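Local coordinates for protein Lysine/ornithine decarboxylase (Selenomonas ruminantium, PDB 5GJO) that decarboxylates both L-lysine and L-ornithine with similar efficiency as a pyridoxal 5'-phosphate-dependent homodimer, yielding cadaverine and putrescine, at residues A[53-58]-A[354-359]; A[288-291]-A[297-300]. The protein carries 2 engineered substitutions. All blocks are in the same frame, centred on the assembly; numbering follows the deposited sequence.

In the fold
Contact 1 (53-58 with 354-359) joins the barrel domain to a loop of the C-terminal part through one small apolar touch and two bridging waters, whereas contact 2 (288-291 with 297-300), lying within the chain span that contact 1 closes, is wholly apolar and local. Both are partly buried, contact 1 being nearer the centre of the chain, and both reach the second subunit. They meet through Thr359 OG1 and Tyr291 O, 2.9 Å apart, a probable hydrogen bond; two sodium ions each join Ser357 O of one subunit to Tyr299 OH of the other.

Contact 1: residues A[53-58]-A[354-359]; sequences ANPTPE and TSVSAT. With NA (sodium ion), chain P.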
loop_
_atom_site.group_PDB
_atom_site.type_symbol
_atom_site.label_atom_id
_atom_site.label_comp_id
_atom_site.label_asym_id
_atom_site.label_seq_id
_atom_site.Cartn_x
_atom_site.Cartn_y
_atom_site.Cartn_z
ATOM N N ALA A 53 -6.860 -5.929 -11.142
ATOM C CA ALA A 53 -5.567 -6.624 -11.158
ATOM C C ALA A 53 -4.426 -5.832 -11.809
ATOM O O ALA A 53 -3.301 -5.918 -11.387
ATOM C CB ALA A 53 -5.695 -7.965 -11.844
ATOM N N ASN A 54 -4.728 -5.195 -12.930
ATOM C CA ASN A 54 -3.751 -4.419 -13.657
ATOM C C ASN A 54 -4.389 -3.445 -14.632
ATOM O O ASN A 54 -4.853 -3.836 -15.660
ATOM C CB ASN A 54 -2.752 -5.311 -14.364
ATOM C CG ASN A 54 -1.617 -4.521 -14.975
ATOM O OD1 ASN A 54 -1.826 -3.479 -15.543
ATOM N ND2 ASN A 54 -0.421 -5.034 -14.851
ATOM N N PRO A 55 -4.367 -2.157 -14.327
ATOM C CA PRO A 55 -5.060 -1.189 -15.183
ATOM C C PRO A 55 -4.173 -0.456 -16.186
ATOM O O PRO A 55 -4.507 0.636 -16.558
ATOM C CB PRO A 55 -5.656 -0.195 -14.186
ATOM C CG PRO A 55 -4.665 -0.154 -13.107
ATOM C CD PRO A 55 -4.045 -1.546 -13.024
ATOM N N THR A 56 -3.042 -1.025 -16.557
ATOM C CA THR A 56 -2.155 -0.310 -17.455
ATOM C C THR A 56 -2.923 0.072 -18.719
ATOM O O THR A 56 -3.528 -0.760 -19.366
ATOM C CB THR A 56 -0.966 -1.211 -17.824
ATOM O OG1 THR A 56 -0.265 -1.554 -16.635
ATOM C CG2 THR A 56 -0.043 -0.527 -18.819
ATOM N N PRO A 57 -2.862 1.345 -19.087
ATOM C CA PRO A 57 -3.764 1.818 -20.176
ATOM C C PRO A 57 -3.578 1.074 -21.476
ATOM O O PRO A 57 -4.555 0.776 -22.157
ATOM C CB PRO A 57 -3.403 3.310 -20.324
ATOM C CG PRO A 57 -2.739 3.685 -19.089
ATOM C CD PRO A 57 -2.231 2.451 -18.353
ATOM N N GLU A 58 -2.327 0.774 -21.867
ATOM C CA GLU A 58 -2.146 0.057 -23.106
ATOM C C GLU A 58 -2.711 -1.351 -23.065
ATOM O O GLU A 58 -3.118 -1.919 -24.106
ATOM C CB GLU A 58 -0.674 -0.037 -23.514
ATOM C CG GLU A 58 -0.049 1.344 -23.806
ATOM C CD GLU A 58 0.396 2.120 -22.567
ATOM O OE1 GLU A 58 0.182 1.754 -21.383
ATOM O OE2 GLU A 58 0.996 3.201 -22.758
ATOM N N THR A 354 0.141 -6.142 -7.868
ATOM C CA THR A 354 1.503 -5.718 -7.523
ATOM C C THR A 354 1.526 -4.198 -7.628
ATOM O O THR A 354 1.430 -3.500 -6.570
ATOM C CB THR A 354 2.516 -6.369 -8.478
ATOM O OG1 THR A 354 2.088 -6.112 -9.815
ATOM C CG2 THR A 354 2.606 -7.893 -8.177
ATOM N N SER A 355 1.644 -3.664 -8.828
ATOM C CA SER A 355 1.731 -2.233 -9.024
ATOM C C SER A 355 0.464 -1.515 -8.526
ATOM O O SER A 355 0.535 -0.316 -8.074
ATOM C CB SER A 355 2.010 -1.823 -10.479
ATOM O OG SER A 355 0.967 -2.381 -11.244
ATOM N N VAL A 356 -0.679 -2.205 -8.533
ATOM C CA VAL A 356 -1.912 -1.578 -8.069
ATOM C C VAL A 356 -1.940 -1.310 -6.617
ATOM O O VAL A 356 -2.760 -0.503 -6.193
ATOM C CB VAL A 356 -3.181 -2.379 -8.475
ATOM C CG1 VAL A 356 -3.264 -2.417 -9.920
ATOM C CG2 VAL A 356 -3.163 -3.814 -7.957
ATOM N N SER A 357 -1.123 -1.997 -5.799
ATOM C CA SER A 357 -1.045 -1.672 -4.362
ATOM C C SER A 357 0.278 -1.022 -3.985
ATOM O O SER A 357 0.644 -0.916 -2.819
ATOM C CB SER A 357 -1.409 -2.856 -3.463
ATOM O OG SER A 357 -0.620 -3.982 -3.914
ATOM N N ALA A 358 1.020 -0.531 -4.970
ATOM C CA ALA A 358 2.238 0.264 -4.700
ATOM C C ALA A 358 1.858 1.641 -4.124
ATOM O O ALA A 358 0.791 2.149 -4.374
ATOM C CB ALA A 358 3.034 0.517 -5.977
ATOM N N THR A 359 2.804 2.227 -3.453
ATOM C CA THR A 359 2.634 3.513 -2.727
ATOM C C THR A 359 3.836 4.411 -2.973
ATOM O O THR A 359 4.939 3.994 -3.467
ATOM C CB THR A 359 2.564 3.322 -1.191
ATOM O OG1 THR A 359 3.877 3.028 -0.699
ATOM C CG2 THR A 359 1.669 2.261 -0.870
HETATM NA NA NA P . 1.418 -0.894 -0.171
HETATM O O HOH W 1 -0.817 -4.775 -10.590
HETATM O O HOH W 2 1.747 -3.046 -14.260
#
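Val356 reaches across to Pro55, and its CG1 methyl lies 3.3 Å from the ring carbon CD of Pro55, tighter than an ordinary van der Waals contact. With chi1 at -62°, CG1 stands anti to the carbonyl carbon and is presented to the proline, while the same methyl rests 3.8 Å from Ala53 O. No direct hydrogen bond joins the two segments; water carries the polar part. One water donates to Ala53 O at 2.8 Å and accepts from the backbone N of both Thr354 and Val356, tying a carbonyl of one segment to the start of the short 3-10 turn in the other. A second water lies 3.2 Å from Ser355 OG and is held more weakly by Asn54 ND2 and Thr56 OG1.

Behind this first shell, Asn54 folds 53-58 into an Asx turn. Its OD1 accepts from Thr56 N at 2.9 Å, nearly in line with the C=O bond, and from Thr56 OG1 at 2.7 Å, in the carbonyl plane on a lone pair. Two donors thus fix the amide's rotation, and ND2 is further held by the carbonyl of Gly351. On the other side, Ser357 N bonds back to Thr354 O, while Ser357 O binds a sodium ion together with Tyr299 of the second subunit.

Ala53 follows Lys52, by similarity the lysine that carries the cofactor, though not attached here, and lies near the bound pyridoxal phosphate. The contact sets the turn between barrel strand 45-50 and helix 57-65 against the loop linking strands 344-347 and 369-371, with Thr56 also packing on strand 369-371.

Contact 2: residues A[288-291]-A[297-300]; sequences EGIY and IMYD. With NA (sodium ion), chain J.
One methyl, CD1 of Ile290, touches both Ile297 and Met298, and it approaches Met298 CG to 3.3 Å, closer than carbons usually pack. CG1 of Ile290 adds a second approach to the same Met298 CG at 3.5 Å. Both torsions of Ile290 are near anti (chi1 -156°, chi2 165°), an extended chain that holds CD1 out against the helix; Met298, by contrast, is bent at both chi2 and chi3, which leaves its SD 3.6 Å from Ile290 CD1. The two side chains cross at about a right angle. Ile297 completes the patch more loosely: Ile297 CG2 lies 4.1 Å from Ile290 CD1.

Outward from this apolar patch, Asp328 takes the backbone N-H of Ile290 in a hydrogen bond. On the next helical residue, Tyr299 OH binds the other sodium ion of the interface pair at 2.4 Å, and its ring stacks on Tyr291 of the second subunit. Met298 packs on its own counterpart across the dimer.

Here a loop leaving strand 283-286 closes back onto the short helix 296-299, a local loop-to-helix packing at the subunit interface of this class-II decarboxylase homodimer.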
loop_
_atom_site.group_PDB
_atom_site.type_symbol
_atom_site.label_atom_id
_atom_site.label_comp_id
_atom_site.label_asym_id
_atom_site.label_seq_id
_atom_site.Cartn_x
_atom_site.Cartn_y
_atom_site.Cartn_z
ATOM N N GLU A 288 13.413 -1.480 -5.399
ATOM C CA GLU A 288 12.000 -1.718 -5.279
ATOM C C GLU A 288 11.742 -2.587 -4.070
ATOM O O GLU A 288 12.492 -3.526 -3.809
ATOM C CB GLU A 288 11.392 -2.324 -6.544
ATOM C CG GLU A 288 9.857 -2.404 -6.567
ATOM C CD GLU A 288 9.117 -1.094 -6.827
ATOM O OE1 GLU A 288 7.882 -1.171 -6.976
ATOM O OE2 GLU A 288 9.775 0.000 -6.939
ATOM N N GLY A 289 10.656 -2.358 -3.363
ATOM C CA GLY A 289 10.401 -3.150 -2.113
ATOM C C GLY A 289 8.907 -3.315 -1.787
ATOM O O GLY A 289 7.986 -3.177 -2.651
ATOM N N ILE A 290 8.663 -3.588 -0.513
ATOM C CA ILE A 290 7.363 -4.011 -0.010
ATOM C C ILE A 290 6.326 -2.892 -0.031
ATOM O O ILE A 290 5.119 -3.185 -0.021
ATOM C CB ILE A 290 7.509 -4.631 1.373
ATOM C CG1 ILE A 290 6.335 -5.588 1.640
ATOM C CG2 ILE A 290 7.586 -3.535 2.435
ATOM C CD1 ILE A 290 6.542 -6.503 2.796
ATOM N N TYR A 291 6.771 -1.641 -0.179
ATOM C CA TYR A 291 5.843 -0.531 -0.355
ATOM C C TYR A 291 5.606 -0.190 -1.814
ATOM O O TYR A 291 4.889 0.758 -2.098
ATOM C CB TYR A 291 6.305 0.711 0.363
ATOM C CG TYR A 291 6.181 0.621 1.865
ATOM C CD1 TYR A 291 4.979 0.919 2.470
ATOM C CD2 TYR A 291 7.278 0.280 2.683
ATOM C CE1 TYR A 291 4.845 0.852 3.846
ATOM C CE2 TYR A 291 7.112 0.207 4.094
ATOM C CZ TYR A 291 5.909 0.523 4.627
ATOM O OH TYR A 291 5.697 0.520 6.019
ATOM N N ILE A 297 3.281 -9.186 -1.239
ATOM C CA ILE A 297 3.719 -9.975 -0.082
ATOM C C ILE A 297 2.758 -9.777 1.039
ATOM O O ILE A 297 2.426 -10.735 1.779
ATOM C CB ILE A 297 5.176 -9.614 0.339
ATOM C CG1 ILE A 297 6.122 -10.083 -0.761
ATOM C CG2 ILE A 297 5.523 -10.279 1.641
ATOM C CD1 ILE A 297 7.564 -9.674 -0.487
ATOM N N MET A 298 2.375 -8.532 1.248
ATOM C CA MET A 298 1.557 -8.129 2.394
ATOM C C MET A 298 0.071 -8.323 2.144
ATOM O O MET A 298 -0.663 -8.943 2.940
ATOM C CB MET A 298 1.840 -6.653 2.687
ATOM C CG MET A 298 3.254 -6.406 3.150
ATOM S SD MET A 298 3.562 -7.275 4.731
ATOM C CE MET A 298 1.940 -6.686 5.538
ATOM N N TYR A 299 -0.412 -7.788 1.059
ATOM C CA TYR A 299 -1.844 -7.803 0.807
ATOM C C TYR A 299 -2.333 -9.068 0.132
ATOM O O TYR A 299 -3.521 -9.355 0.207
ATOM C CB TYR A 299 -2.320 -6.606 -0.029
ATOM C CG TYR A 299 -2.296 -5.309 0.670
ATOM C CD1 TYR A 299 -3.312 -4.945 1.510
ATOM C CD2 TYR A 299 -1.256 -4.423 0.490
ATOM C CE1 TYR A 299 -3.268 -3.771 2.189
ATOM C CE2 TYR A 299 -1.247 -3.206 1.156
ATOM C CZ TYR A 299 -2.239 -2.910 2.021
ATOM O OH TYR A 299 -2.290 -1.669 2.662
ATOM N N ASP A 300 -1.485 -9.762 -0.580
ATOM C CA ASP A 300 -1.915 -10.855 -1.502
ATOM C C ASP A 300 -1.219 -12.144 -1.079
ATOM O O ASP A 300 -1.268 -13.111 -1.829
ATOM C CB ASP A 300 -1.515 -10.465 -2.926
ATOM C CG ASP A 300 -2.219 -11.274 -4.010
ATOM O OD1 ASP A 300 -3.403 -11.598 -3.885
ATOM O OD2 ASP A 300 -1.524 -11.596 -5.022
HETATM NA NA NA J . -1.492 -0.025 1.174
#